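Local coordinates for protein beta-galactosidase (Geobacillus stearothermophilus, PDB 4OIF) that probably hydrolyses terminal non-reducing beta-D-galactose residues from beta-D-galactosides, as a zinc-containing, trimeric member of glycoside hydrolase family 42, at residues 35-40 with 74-79; 22-27 with 67-72; 41-46 with 386-391. One frame throughout, in Å; residues are numbered along the deposited sequence.

Contact 1. Residues 35-40 with 74-79; sequences ADLELM and FDDIYR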
# COMPACT_ATOMS: atom_id res chain seq x y z
N ALA A 35 11.91 43.97 12.28
CA ALA A 35 11.98 43.89 10.84
C ALA A 35 10.61 43.55 10.27
O ALA A 35 10.22 44.06 9.22
CB ALA A 35 13.03 42.86 10.41
N ASP A 36 9.89 42.69 10.99
CA ASP A 36 8.53 42.30 10.64
C ASP A 36 7.63 43.49 10.32
O ASP A 36 6.89 43.47 9.34
CB ASP A 36 7.91 41.48 11.78
CG ASP A 36 8.29 40.01 11.72
OD1 ASP A 36 8.68 39.54 10.63
OD2 ASP A 36 8.21 39.32 12.77
N LEU A 37 7.70 44.54 11.14
CA LEU A 37 6.81 45.68 10.99
C LEU A 37 7.14 46.48 9.72
O LEU A 37 6.24 46.82 8.92
CB LEU A 37 6.88 46.56 12.24
CG LEU A 37 6.43 45.91 13.57
CD1 LEU A 37 6.62 46.82 14.79
CD2 LEU A 37 4.98 45.44 13.48
N GLU A 38 8.42 46.74 9.53
CA GLU A 38 8.92 47.42 8.34
C GLU A 38 8.53 46.66 7.08
O GLU A 38 8.03 47.24 6.10
CB GLU A 38 10.45 47.58 8.42
CG GLU A 38 10.91 48.39 9.63
CD GLU A 38 12.32 48.07 10.08
OE1 GLU A 38 12.99 47.22 9.45
OE2 GLU A 38 12.76 48.67 11.09
N LEU A 39 8.72 45.34 7.11
CA LEU A 39 8.40 44.53 5.93
C LEU A 39 6.89 44.44 5.72
O LEU A 39 6.41 44.29 4.59
CB LEU A 39 9.02 43.14 6.06
CG LEU A 39 10.53 43.12 6.26
CD1 LEU A 39 11.14 41.79 5.79
CD2 LEU A 39 11.21 44.30 5.59
N MET A 40 6.14 44.55 6.81
CA MET A 40 4.70 44.60 6.73
C MET A 40 4.32 45.85 5.96
O MET A 40 3.46 45.80 5.07
CB MET A 40 4.08 44.59 8.11
CG MET A 40 4.01 43.20 8.71
SD MET A 40 3.51 43.16 10.43
CE MET A 40 3.57 41.39 10.74
N PHE A 74 -0.19 43.52 19.65
CA PHE A 74 -1.42 44.25 19.32
C PHE A 74 -1.14 45.71 19.12
O PHE A 74 -1.58 46.33 18.13
CB PHE A 74 -2.48 44.10 20.41
CG PHE A 74 -3.47 42.99 20.16
CD1 PHE A 74 -3.16 41.67 20.50
CD2 PHE A 74 -4.71 43.26 19.61
CE1 PHE A 74 -4.07 40.65 20.28
CE2 PHE A 74 -5.62 42.24 19.38
CZ PHE A 74 -5.29 40.93 19.72
N ASP A 75 -0.38 46.27 20.07
CA ASP A 75 -0.03 47.68 19.98
C ASP A 75 0.80 47.98 18.74
O ASP A 75 0.50 48.92 18.02
CB ASP A 75 0.69 48.14 21.24
CG ASP A 75 -0.25 48.33 22.42
OD1 ASP A 75 -1.49 48.30 22.19
OD2 ASP A 75 0.23 48.52 23.56
N ASP A 76 1.81 47.15 18.47
CA ASP A 76 2.73 47.36 17.35
C ASP A 76 2.03 47.26 16.00
O ASP A 76 2.31 48.05 15.09
CB ASP A 76 3.86 46.33 17.39
CG ASP A 76 4.90 46.65 18.42
OD1 ASP A 76 4.86 47.77 18.96
OD2 ASP A 76 5.77 45.80 18.69
N ILE A 77 1.16 46.28 15.85
CA ILE A 77 0.48 46.11 14.59
C ILE A 77 -0.46 47.28 14.41
O ILE A 77 -0.56 47.82 13.30
CB ILE A 77 -0.26 44.77 14.53
CG1 ILE A 77 0.75 43.65 14.30
CG2 ILE A 77 -1.34 44.76 13.44
CD1 ILE A 77 0.17 42.29 14.50
N TYR A 78 -1.12 47.68 15.50
CA TYR A 78 -2.00 48.85 15.44
C TYR A 78 -1.22 50.11 15.01
O TYR A 78 -1.69 50.91 14.19
CB TYR A 78 -2.68 49.06 16.80
CG TYR A 78 -3.76 50.13 16.81
CD1 TYR A 78 -4.81 50.11 15.90
CD2 TYR A 78 -3.73 51.16 17.76
CE1 TYR A 78 -5.79 51.08 15.92
CE2 TYR A 78 -4.72 52.13 17.78
CZ TYR A 78 -5.74 52.09 16.85
OH TYR A 78 -6.72 53.05 16.85
N ARG A 79 -0.02 50.27 15.54
CA ARG A 79 0.81 51.44 15.29
C ARG A 79 1.08 51.66 13.81
O ARG A 79 1.02 52.78 13.32
CB ARG A 79 2.14 51.31 16.05
CG ARG A 79 2.95 52.59 16.14
CD ARG A 79 4.17 52.41 17.06
NE ARG A 79 5.34 51.92 16.34
CZ ARG A 79 5.93 50.76 16.56
NH1 ARG A 79 5.49 49.96 17.51
NH2 ARG A 79 6.98 50.40 15.84
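Leu37 of helix 30-42 reaches across to Asp76 and Arg79 of helix 68-79 and is the centre of the contact between residues 35-40 and 74-79. Its CG stands anti to the carbonyl carbon (chi1 -62°), which sends both methyls over to the second helix. CD1 is the busier branch: it lies 3.8 Å from Asp76 CB and, in one of the two modelled conformers of Arg79, 3.7 Å from Arg79 NH2. CD2 settles more loosely near the same turn, 4.1 Å from the backbone Asp76 O. The Leu37 side chain meets those of Asp76 and Arg79 at about a right angle; its branched end rests on the Asp76 methylene and beside one guanidinium nitrogen, the guanidinium being turned obliquely to the methyl. No hydrogen bond joins the two segments.

The packed part is therefore small, and its outer side is polar. There, in that same conformer, the Arg79 chain, bent at chi3 (88°), curls back along its own helix until NH1 forms a salt bridge of 2.7 Å with Asp76 OD1, the carboxylate oxygen lying in plane at the guanidinium edge. Asp76 OD2 has a second salt bridge, to Lys72 one turn earlier, so the carboxylate is held between two cations of one helix and probably stays ionised. Arg79 has an alternative position, so this outer part of the contact is less certain than the Leu37-Asp76 packing.

On the buried side, Met40 and Ile77 both pack on Phe48 of strand 47-50 and on Tyr21 of strand 16-21. Two neighbouring helices that meet side by side outside the parallel strands they both cover are characteristic of the outer layer of a TIM barrel.

Contact 2. Residues 22-27 with 67-72; sequences NPDQWL and FEWLDK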
# COMPACT_ATOMS: atom_id res chain seq x y z
N ASN A 22 3.32 34.70 13.56
CA ASN A 22 3.74 33.92 14.73
C ASN A 22 4.97 34.45 15.45
O ASN A 22 5.98 33.75 15.54
CB ASN A 22 3.98 32.47 14.33
CG ASN A 22 2.74 31.81 13.81
OD1 ASN A 22 1.76 31.67 14.54
ND2 ASN A 22 2.75 31.41 12.55
N PRO A 23 4.89 35.68 15.98
CA PRO A 23 6.00 36.27 16.72
C PRO A 23 6.35 35.47 17.97
O PRO A 23 7.46 35.59 18.46
CB PRO A 23 5.47 37.66 17.10
CG PRO A 23 3.98 37.48 17.13
CD PRO A 23 3.69 36.53 16.02
N ASP A 24 5.42 34.65 18.44
CA ASP A 24 5.67 33.82 19.62
C ASP A 24 6.82 32.83 19.37
O ASP A 24 7.38 32.27 20.30
CB ASP A 24 4.39 33.08 20.05
CG ASP A 24 3.62 32.46 18.87
OD1 ASP A 24 3.37 33.16 17.85
OD2 ASP A 24 3.26 31.27 18.96
N GLN A 25 7.19 32.64 18.10
CA GLN A 25 8.34 31.82 17.77
C GLN A 25 9.64 32.63 17.68
O GLN A 25 10.71 32.08 17.43
CB GLN A 25 8.12 31.10 16.45
CG GLN A 25 6.90 30.23 16.43
CD GLN A 25 6.60 29.74 15.03
OE1 GLN A 25 7.49 29.67 14.19
NE2 GLN A 25 5.34 29.41 14.77
N TRP A 26 9.53 33.94 17.90
CA TRP A 26 10.67 34.83 17.73
C TRP A 26 10.85 35.81 18.89
O TRP A 26 11.40 36.90 18.71
CB TRP A 26 10.52 35.62 16.42
CG TRP A 26 10.42 34.76 15.20
CD1 TRP A 26 9.28 34.27 14.63
CD2 TRP A 26 11.51 34.31 14.38
NE1 TRP A 26 9.59 33.53 13.52
CE2 TRP A 26 10.94 33.54 13.34
CE3 TRP A 26 12.90 34.47 14.43
CZ2 TRP A 26 11.73 32.93 12.34
CZ3 TRP A 26 13.67 33.87 13.45
CH2 TRP A 26 13.09 33.11 12.42
N LEU A 27 10.38 35.43 20.08
CA LEU A 27 10.39 36.34 21.22
C LEU A 27 11.80 36.67 21.71
O LEU A 27 12.02 37.67 22.39
CB LEU A 27 9.55 35.75 22.36
CG LEU A 27 8.05 35.64 22.02
CD1 LEU A 27 7.26 35.10 23.21
CD2 LEU A 27 7.49 36.98 21.52
N PHE A 67 1.11 37.29 28.87
CA PHE A 67 0.37 38.05 27.85
C PHE A 67 1.12 39.28 27.34
O PHE A 67 0.68 39.90 26.36
CB PHE A 67 -0.99 38.50 28.39
CG PHE A 67 -1.99 37.40 28.54
CD1 PHE A 67 -2.55 36.81 27.42
CD2 PHE A 67 -2.39 36.98 29.79
CE1 PHE A 67 -3.49 35.80 27.55
CE2 PHE A 67 -3.32 35.97 29.94
CZ PHE A 67 -3.87 35.37 28.81
N GLU A 68 2.23 39.64 27.98
CA GLU A 68 2.90 40.91 27.66
C GLU A 68 3.35 40.96 26.20
O GLU A 68 3.12 41.97 25.51
CB GLU A 68 4.08 41.15 28.59
CG GLU A 68 3.71 41.14 30.09
CD GLU A 68 3.52 39.72 30.65
OE1 GLU A 68 4.39 38.85 30.41
OE2 GLU A 68 2.49 39.48 31.32
N TRP A 69 3.95 39.87 25.72
CA TRP A 69 4.43 39.85 24.34
C TRP A 69 3.27 40.08 23.35
O TRP A 69 3.42 40.78 22.35
CB TRP A 69 5.16 38.54 24.02
CG TRP A 69 4.28 37.33 24.09
CD1 TRP A 69 4.07 36.53 25.17
CD2 TRP A 69 3.47 36.80 23.03
NE1 TRP A 69 3.18 35.54 24.86
CE2 TRP A 69 2.80 35.68 23.55
CE3 TRP A 69 3.24 37.18 21.71
CZ2 TRP A 69 1.92 34.92 22.79
CZ3 TRP A 69 2.36 36.42 20.95
CH2 TRP A 69 1.72 35.30 21.49
N LEU A 70 2.10 39.52 23.66
CA LEU A 70 0.95 39.65 22.77
C LEU A 70 0.37 41.08 22.86
O LEU A 70 -0.12 41.63 21.86
CB LEU A 70 -0.11 38.58 23.09
CG LEU A 70 -1.44 38.63 22.32
CD1 LEU A 70 -1.25 38.56 20.82
CD2 LEU A 70 -2.33 37.49 22.78
N ASP A 71 0.46 41.69 24.05
CA ASP A 71 0.08 43.09 24.23
C ASP A 71 0.88 43.94 23.27
O ASP A 71 0.34 44.81 22.55
CB ASP A 71 0.35 43.57 25.64
CG ASP A 71 -0.48 42.86 26.69
OD1 ASP A 71 -1.47 42.17 26.36
OD2 ASP A 71 -0.13 43.02 27.87
N LYS A 72 2.18 43.68 23.29
CA LYS A 72 3.08 44.46 22.46
C LYS A 72 2.81 44.20 20.99
O LYS A 72 2.89 45.11 20.19
CB LYS A 72 4.55 44.19 22.81
CG LYS A 72 5.50 44.84 21.82
CD LYS A 72 6.74 45.43 22.47
CE LYS A 72 7.64 46.10 21.43
NZ LYS A 72 8.09 45.12 20.39
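Trp69 holds CG between its backbone N and carbonyl carbon (chi1 64°), a crowded position that swings the indole out from the start of helix 68-79 to meet residues 23-27; Leu27, with CG anti to the carbonyl carbon (chi1 -65°), extends to meet it. The two side chains cross obliquely. Leu27 CD1 sits over the five-membered ring, 4.0 Å from its centroid and 18° off the normal, a CH-pi contact, while Leu27 CD2 packs against Trp69 CB at 3.8 Å. Further out on the same face, Asp24 CB makes a second CH-pi contact, 4.1 Å from the centroid of the six-membered ring, so that the aspartate offers its methylene rather than its carboxylate to the indole. Pro23 CG adds a looser touch, 4.3 Å from Trp69 CZ3.

Leu70 CB of the same helix lies over the rim of the opposite face, so both faces have an aliphatic neighbour. The indole NE1 donates a hydrogen bond to the backbone oxygen of Ala57, in helix 55-58, which fixes the ring's rotation. Trp26 takes no part in the Trp69 packing and instead meets Trp192 of a second subunit edge-to-face, so the loop packs on helix 68-79 with one part and on a neighbouring subunit with another. The Asp24 side chain is about 12 Å from those of Arg119 and Asn157, two of the predicted substrate-binding residues. This is a beta-alpha loop of a TIM barrel, following strand 16-21 with a short 3-10 turn and packed against the first turn of a neighbouring barrel helix.

Contact 3. Residues 41-46 with 386-391; sequences KLSHTN and RVFQEV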
# COMPACT_ATOMS: atom_id res chain seq x y z
N LYS A 41 4.97 46.97 6.26
CA LYS A 41 4.71 48.15 5.44
C LYS A 41 5.11 47.92 3.97
O LYS A 41 4.32 48.18 3.07
CB LYS A 41 5.43 49.38 6.01
CG LYS A 41 4.99 49.68 7.45
CD LYS A 41 5.33 51.11 7.85
CE LYS A 41 6.78 51.45 7.56
NZ LYS A 41 7.16 52.84 7.94
N LEU A 42 6.30 47.39 3.73
CA LEU A 42 6.75 47.25 2.35
C LEU A 42 5.91 46.29 1.52
O LEU A 42 5.85 46.42 0.29
CB LEU A 42 8.22 46.82 2.31
CG LEU A 42 9.20 47.86 2.87
CD1 LEU A 42 10.61 47.29 2.96
CD2 LEU A 42 9.20 49.13 2.05
N SER A 43 5.25 45.34 2.17
CA SER A 43 4.46 44.33 1.45
C SER A 43 2.99 44.73 1.32
O SER A 43 2.19 44.01 0.72
CB SER A 43 4.57 42.97 2.13
OG SER A 43 4.17 43.04 3.49
N HIS A 44 2.66 45.88 1.89
CA HIS A 44 1.29 46.38 1.93
C HIS A 44 0.35 45.32 2.49
O HIS A 44 -0.68 44.98 1.90
CB HIS A 44 0.83 46.83 0.55
CG HIS A 44 1.82 47.69 -0.16
ND1 HIS A 44 1.77 49.07 -0.14
CD2 HIS A 44 2.90 47.36 -0.91
CE1 HIS A 44 2.78 49.55 -0.85
NE2 HIS A 44 3.48 48.54 -1.33
N THR A 45 0.73 44.78 3.64
CA THR A 45 -0.13 43.90 4.39
C THR A 45 -0.68 44.65 5.60
O THR A 45 0.01 45.49 6.16
CB THR A 45 0.62 42.67 4.84
OG1 THR A 45 1.91 43.07 5.34
CG2 THR A 45 0.80 41.74 3.67
N ASN A 46 -1.91 44.32 6.00
CA ASN A 46 -2.61 45.09 7.02
C ASN A 46 -3.31 44.24 8.09
O ASN A 46 -3.72 44.74 9.14
CB ASN A 46 -3.65 45.99 6.34
CG ASN A 46 -4.54 45.24 5.37
OD1 ASN A 46 -5.10 44.19 5.70
ND2 ASN A 46 -4.67 45.76 4.15
N ARG A 386 11.41 37.39 -5.05
CA ARG A 386 10.33 37.45 -6.04
C ARG A 386 8.98 37.20 -5.36
O ARG A 386 7.96 37.78 -5.76
CB ARG A 386 10.55 36.45 -7.18
CG ARG A 386 10.35 34.97 -6.87
CD ARG A 386 10.51 34.18 -8.17
NE ARG A 386 10.27 32.74 -8.08
CZ ARG A 386 9.11 32.15 -8.36
NH1 ARG A 386 8.06 32.87 -8.71
NH2 ARG A 386 9.00 30.83 -8.26
N VAL A 387 8.99 36.38 -4.32
CA VAL A 387 7.79 36.09 -3.57
C VAL A 387 7.33 37.33 -2.83
O VAL A 387 6.15 37.71 -2.91
CB VAL A 387 7.99 34.92 -2.58
CG1 VAL A 387 6.72 34.64 -1.82
CG2 VAL A 387 8.39 33.67 -3.33
N PHE A 388 8.26 37.99 -2.14
CA PHE A 388 7.94 39.22 -1.41
C PHE A 388 7.39 40.27 -2.35
O PHE A 388 6.38 40.93 -2.05
CB PHE A 388 9.17 39.77 -0.67
CG PHE A 388 8.85 40.91 0.27
CD1 PHE A 388 8.84 42.23 -0.18
CD2 PHE A 388 8.53 40.66 1.61
CE1 PHE A 388 8.52 43.27 0.68
CE2 PHE A 388 8.22 41.69 2.48
CZ PHE A 388 8.21 43.00 2.01
N GLN A 389 8.03 40.42 -3.50
CA GLN A 389 7.62 41.43 -4.46
C GLN A 389 6.25 41.12 -5.03
O GLN A 389 5.42 42.02 -5.16
CB GLN A 389 8.67 41.58 -5.57
CG GLN A 389 9.97 42.27 -5.12
CD GLN A 389 9.72 43.58 -4.37
OE1 GLN A 389 8.92 44.43 -4.80
NE2 GLN A 389 10.41 43.76 -3.24
N GLU A 390 5.96 39.87 -5.36
CA GLU A 390 4.65 39.62 -5.94
C GLU A 390 3.56 39.79 -4.88
O GLU A 390 2.46 40.26 -5.19
CB GLU A 390 4.56 38.25 -6.61
CG GLU A 390 3.23 38.10 -7.36
CD GLU A 390 3.26 37.08 -8.49
OE1 GLU A 390 4.37 36.71 -8.95
OE2 GLU A 390 2.16 36.66 -8.92
N VAL A 391 3.86 39.42 -3.64
CA VAL A 391 2.93 39.73 -2.55
C VAL A 391 2.68 41.24 -2.45
O VAL A 391 1.54 41.68 -2.36
CB VAL A 391 3.45 39.19 -1.21
CG1 VAL A 391 2.68 39.80 -0.05
CG2 VAL A 391 3.33 37.68 -1.19
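Phe388 points its ring tip at the end of helix 30-42, where Leu42 and Ser43 receive it. With CG anti to the backbone N (chi1 -171°), the phenyl group projects out from helix 386-399 to residues 42-43. Leu42 CB lies in plane at the ring edge, 3.8 Å from Phe388 CZ, and Ser43 CB approaches the same CZ obliquely at 3.6 Å. Ser43 keeps OG between its backbone N and carbonyl carbon (chi1 57°), which turns the hydroxyl back to hydrogen-bond Leu39 O and presents the methylene to the ring. Its OG also lies 2.9 Å from Thr45 OG1. A turn further on, Val391 CG1 comes within 4.3 Å of Ser43 CB.

His44, at positive phi (52°), ends the helix in a Schellman motif and redirects the chain toward strand 47-50. Val391 also touches His342 of helix 341-351. The contact thus sits where helix 386-399 lies against the C-terminal end of helix 30-42, with helix 341-351 alongside and with strand 16-21 on the side where Val391 and Thr45 pack on His17.

Overall arrangement
From the N terminus, strand 16-21 leads into residues 22-27, which contact 2 joins to the beginning of helix 68-79. Helix 30-42 follows, and contact 1 joins its middle to the end of that same helix; the two loops cross, both spanning strand 47-50. Contact 3 starts where contact 1 leaves helix 30-42 and closes a far longer loop, around most of the barrel, to helix 386-399; it crosses both others. Contacts 1 and 3 touch through Met40 O and Thr45 OG1, probably hydrogen-bonded, and through Leu39 O packing on Phe388 CZ; contacts 2 and 3 stay about 12 Å apart (nearest atoms). Helix 30-42 is thus flanked by helices 68-79 and 386-399, early and late elements of the barrel domain.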